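Local atomic coordinates of cytochrome C (Marichromatium purpuratum 984, PDB entry 5LO9), a protein that probably oxidises thiosulfate to tetrathionate as a TsdBA fusion, passing the electrons through its four covalently bound c-type hemes. Residues 388-394 / 461-466. Sequence-based numbering, arbitrary orientation.
Sequences GFDRTRG and QEAWDV. With EDO (1,2-ethanediol), chain Z.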
ATOM      1  N   GLY A 388     -37.412  -8.766  14.007  1.00 64.97           N
ATOM      2  CA  GLY A 388     -37.320  -7.610  13.139  1.00 59.60           C
ATOM      3  C   GLY A 388     -36.774  -6.360  13.808  1.00 53.49           C
ATOM      4  O   GLY A 388     -36.175  -6.405  14.879  1.00 60.60           O
ATOM      5  N   PHE A 389     -36.993  -5.217  13.161  1.00 54.16           N
ATOM      6  CA  PHE A 389     -36.580  -3.960  13.765  1.00 58.14           C
ATOM      7  C   PHE A 389     -37.673  -2.929  13.587  1.00 56.97           C
ATOM      8  O   PHE A 389     -38.305  -2.850  12.535  1.00 60.89           O
ATOM      9  CB  PHE A 389     -35.248  -3.380  13.243  1.00 62.19           C
ATOM     10  CG  PHE A 389     -34.879  -3.755  11.842  1.00 53.93           C
ATOM     11  CD1 PHE A 389     -35.441  -3.120  10.778  1.00 37.51           C
ATOM     12  CD2 PHE A 389     -33.879  -4.690  11.610  1.00 54.66           C
ATOM     13  CE1 PHE A 389     -35.047  -3.446   9.483  1.00 49.43           C
ATOM     14  CE2 PHE A 389     -33.492  -5.028  10.335  1.00 42.95           C
ATOM     15  CZ  PHE A 389     -34.079  -4.405   9.273  1.00 49.84           C
ATOM     16  N   ASP A 390     -37.880  -2.160  14.653  1.00 59.24           N
ATOM     17  CA  ASP A 390     -39.029  -1.289  14.836  1.00 56.84           C
ATOM     18  C   ASP A 390     -38.572   0.168  14.847  1.00 45.46           C
ATOM     19  O   ASP A 390     -38.020   0.653  15.840  1.00 57.55           O
ATOM     20  CB  ASP A 390     -39.723  -1.718  16.134  1.00 66.10           C
ATOM     21  CG  ASP A 390     -40.789  -0.758  16.601  1.00 70.98           C
ATOM     22  OD1 ASP A 390     -41.308   0.077  15.801  1.00 65.06           O
ATOM     23  OD2 ASP A 390     -41.101  -0.878  17.806  1.00 69.61           O
ATOM     24  N   ARG A 391     -38.828   0.872  13.755  1.00 49.63           N
ATOM     25  CA  ARG A 391     -38.464   2.280  13.644  1.00 45.67           C
ATOM     26  C   ARG A 391     -39.205   3.163  14.632  1.00 51.86           C
ATOM     27  O   ARG A 391     -38.792   4.313  14.856  1.00 47.55           O
ATOM     28  CB  ARG A 391     -38.747   2.805  12.246  1.00 45.58           C
ATOM     29  CG  ARG A 391     -38.423   1.841  11.159  1.00 57.82           C
ATOM     30  CD  ARG A 391     -38.688   2.532   9.865  1.00 64.40           C
ATOM     31  NE  ARG A 391     -40.070   2.474   9.399  1.00 57.70           N
ATOM     32  CZ  ARG A 391     -40.759   3.535   8.981  1.00 69.56           C
ATOM     33  NH1 ARG A 391     -40.220   4.765   8.979  1.00 67.62           N
ATOM     34  NH2 ARG A 391     -41.999   3.365   8.550  1.00 71.90           N
ATOM     35  N   THR A 392     -40.323   2.696  15.176  1.00 43.70           N
ATOM     36  CA  THR A 392     -41.033   3.549  16.110  1.00 46.90           C
ATOM     37  C   THR A 392     -40.341   3.542  17.468  1.00 49.93           C
ATOM     38  O   THR A 392     -40.078   4.604  18.063  1.00 38.58           O
ATOM     39  CB  THR A 392     -42.497   3.109  16.179  1.00 57.40           C
ATOM     40  OG1 THR A 392     -43.154   3.445  14.936  1.00 56.22           O
ATOM     41  CG2 THR A 392     -43.208   3.737  17.384  1.00 38.02           C
ATOM     42  N   ARG A 393     -39.992   2.353  17.954  1.00 44.62           N
ATOM     43  CA  ARG A 393     -39.141   2.304  19.128  1.00 42.06           C
ATOM     44  C   ARG A 393     -37.821   3.017  18.854  1.00 50.33           C
ATOM     45  O   ARG A 393     -37.287   3.706  19.730  1.00 44.60           O
ATOM     46  CB  ARG A 393     -38.925   0.858  19.544  1.00 46.80           C
ATOM     47  CG  ARG A 393     -38.186   0.737  20.855  1.00 58.80           C
ATOM     48  CD  ARG A 393     -38.087  -0.684  21.232  1.00 62.04           C
ATOM     49  NE  ARG A 393     -37.367  -0.906  22.489  1.00 61.02           N
ATOM     50  CZ  ARG A 393     -36.232  -1.604  22.611  1.00 71.71           C
ATOM     51  NH1 ARG A 393     -35.626  -2.142  21.546  1.00 64.48           N
ATOM     52  NH2 ARG A 393     -35.687  -1.782  23.817  1.00 80.15           N
ATOM     53  N   GLY A 394     -37.302   2.892  17.617  1.00 50.93           N
ATOM     54  CA  GLY A 394     -36.085   3.595  17.254  1.00 39.86           C
ATOM     55  C   GLY A 394     -36.223   5.100  17.394  1.00 38.03           C
ATOM     56  O   GLY A 394     -35.351   5.770  17.934  1.00 45.56           O
ATOM     57  N   GLN A 461     -30.651  -4.996  20.342  1.00 41.70           N
ATOM     58  CA  GLN A 461     -31.956  -4.701  19.775  1.00 42.08           C
ATOM     59  C   GLN A 461     -32.201  -3.193  19.727  1.00 42.81           C
ATOM     60  O   GLN A 461     -32.725  -2.674  18.736  1.00 42.00           O
ATOM     61  CB  GLN A 461     -33.051  -5.407  20.581  1.00 47.95           C
ATOM     62  CG  GLN A 461     -34.450  -5.289  19.966  1.00 41.50           C
ATOM     63  CD  GLN A 461     -34.619  -6.113  18.688  1.00 53.59           C
ATOM     64  OE1 GLN A 461     -34.491  -7.347  18.717  1.00 51.26           O
ATOM     65  NE2 GLN A 461     -34.884  -5.434  17.555  1.00 50.61           N
ATOM     66  N   GLU A 462     -31.813  -2.462  20.773  1.00 41.11           N
ATOM     67  CA  GLU A 462     -31.980  -1.019  20.716  1.00 44.19           C
ATOM     68  C   GLU A 462     -31.151  -0.462  19.558  1.00 47.61           C
ATOM     69  O   GLU A 462     -31.624   0.374  18.779  1.00 40.41           O
ATOM     70  CB  GLU A 462     -31.584  -0.371  22.056  1.00 49.52           C
ATOM     71  CG  GLU A 462     -32.557  -0.625  23.224  1.00 48.04           C
ATOM     72  CD  GLU A 462     -31.997  -0.330  24.631  1.00 49.54           C
ATOM     73  OE1 GLU A 462     -30.833   0.044  24.800  1.00 50.17           O
ATOM     74  OE2 GLU A 462     -32.711  -0.572  25.610  1.00 67.28           O
ATOM     75  N   ALA A 463     -29.921  -0.951  19.399  1.00 42.61           N
ATOM     76  CA  ALA A 463     -29.095  -0.485  18.296  1.00 40.87           C
ATOM     77  C   ALA A 463     -29.750  -0.772  16.962  1.00 38.58           C
ATOM     78  O   ALA A 463     -29.778   0.096  16.083  1.00 36.46           O
ATOM     79  CB  ALA A 463     -27.721  -1.148  18.346  1.00 44.15           C
ATOM     80  N   TRP A 464     -30.294  -1.981  16.796  1.00 36.71           N
ATOM     81  CA  TRP A 464     -31.021  -2.301  15.571  1.00 37.88           C
ATOM     82  C   TRP A 464     -32.198  -1.356  15.333  1.00 40.43           C
ATOM     83  O   TRP A 464     -32.429  -0.909  14.206  1.00 40.58           O
ATOM     84  CB  TRP A 464     -31.560  -3.719  15.620  1.00 44.06           C
ATOM     85  CG  TRP A 464     -30.593  -4.816  15.385  1.00 33.62           C
ATOM     86  CD1 TRP A 464     -30.076  -5.659  16.308  1.00 38.72           C
ATOM     87  CD2 TRP A 464     -30.050  -5.204  14.127  1.00 43.63           C
ATOM     88  NE1 TRP A 464     -29.242  -6.561  15.707  1.00 45.30           N
ATOM     89  CE2 TRP A 464     -29.209  -6.297  14.362  1.00 48.58           C
ATOM     90  CE3 TRP A 464     -30.192  -4.725  12.812  1.00 44.41           C
ATOM     91  CZ2 TRP A 464     -28.500  -6.916  13.340  1.00 50.30           C
ATOM     92  CZ3 TRP A 464     -29.500  -5.337  11.815  1.00 45.60           C
ATOM     93  CH2 TRP A 464     -28.662  -6.427  12.078  1.00 44.75           C
ATOM     94  N   ASP A 465     -32.988  -1.072  16.365  1.00 43.03           N
ATOM     95  CA  ASP A 465     -34.143  -0.207  16.151  1.00 42.40           C
ATOM     96  C   ASP A 465     -33.703   1.220  15.802  1.00 43.18           C
ATOM     97  O   ASP A 465     -34.272   1.838  14.893  1.00 38.74           O
ATOM     98  CB  ASP A 465     -35.072  -0.250  17.370  1.00 45.77           C
ATOM     99  CG  ASP A 465     -35.671  -1.665  17.604  1.00 54.47           C
ATOM    100  OD1 ASP A 465     -35.728  -2.476  16.647  1.00 51.42           O
ATOM    101  OD2 ASP A 465     -36.085  -1.987  18.747  1.00 57.18           O
ATOM    102  N   VAL A 466     -32.690   1.770  16.493  1.00 44.15           N
ATOM    103  CA  VAL A 466     -32.285   3.144  16.177  1.00 41.73           C
ATOM    104  C   VAL A 466     -31.673   3.205  14.791  1.00 44.47           C
ATOM    105  O   VAL A 466     -31.796   4.219  14.087  1.00 36.78           O
ATOM    106  CB  VAL A 466     -31.302   3.745  17.186  1.00 40.80           C
ATOM    107  CG1 VAL A 466     -31.355   5.264  17.040  1.00 46.09           C
ATOM    108  CG2 VAL A 466     -31.665   3.414  18.547  1.00 54.61           C
TER
HETATM  109  C1  EDO Z1024     -36.676   0.897  25.513  1.00 70.51           C
HETATM  110  O1  EDO Z1024     -37.660   1.952  25.436  1.00 78.59           O
HETATM  111  C2  EDO Z1024     -36.894  -0.023  26.729  1.00 79.03           C
HETATM  112  O2  EDO Z1024     -37.812  -1.119  26.477  1.00 78.04           O
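Gly-394 packs against the backbone of helix 460-470 at Asp-465 and Val-466, its CA 4.0 Å from that of Val-466. Having no side chain, glycine lets the two helices close to this distance, and its CA makes a C-H...O contact with Asp-465 O. The buried Asp-465 carboxylate then ties down the chain leading into helix 391-401. Its OD1 takes Asp-390 N from above the carboxylate plane, at 3.0 Å and nearly straight (171°), while Gln-461 NE2 arrives from the opposite face. Bent at chi2, Gln-461 also hydrogen-bonds through NE2 to Gly-388 O (3.1 Å), in the carbonyl plane. Such close meeting of the first and last helices of a cytochrome c domain is a hallmark of the fold; Val-466 touches the heme held by Cys-402 and Cys-405. Asp-390 suits the N-cap: its short carboxylate accepts Thr-392 N, a first-turn amide lacking a helical carbonyl partner, and, weakly, Arg-393 N. Phe-389 and Trp-464 add an apolar flank, their rings within 9° of parallel but displaced, CD2 meeting CE3 at 3.9 Å. On the solvent side, extended Arg-393, CG anti to the backbone N (chi1 -173°), carries NH1 to Asp-465 OD2 in a hydrogen-bonded salt bridge (2.8 Å), in the guanidinium plane and on the carboxylate's anti side. NH2 is held more loosely, lying near Glu-462 CG with a long salt bridge to OE2 and a weak hydrogen bond to ethanediol O2, likely a crystallisation additive; Glu-462 OE1 accepts from Thr-459 N.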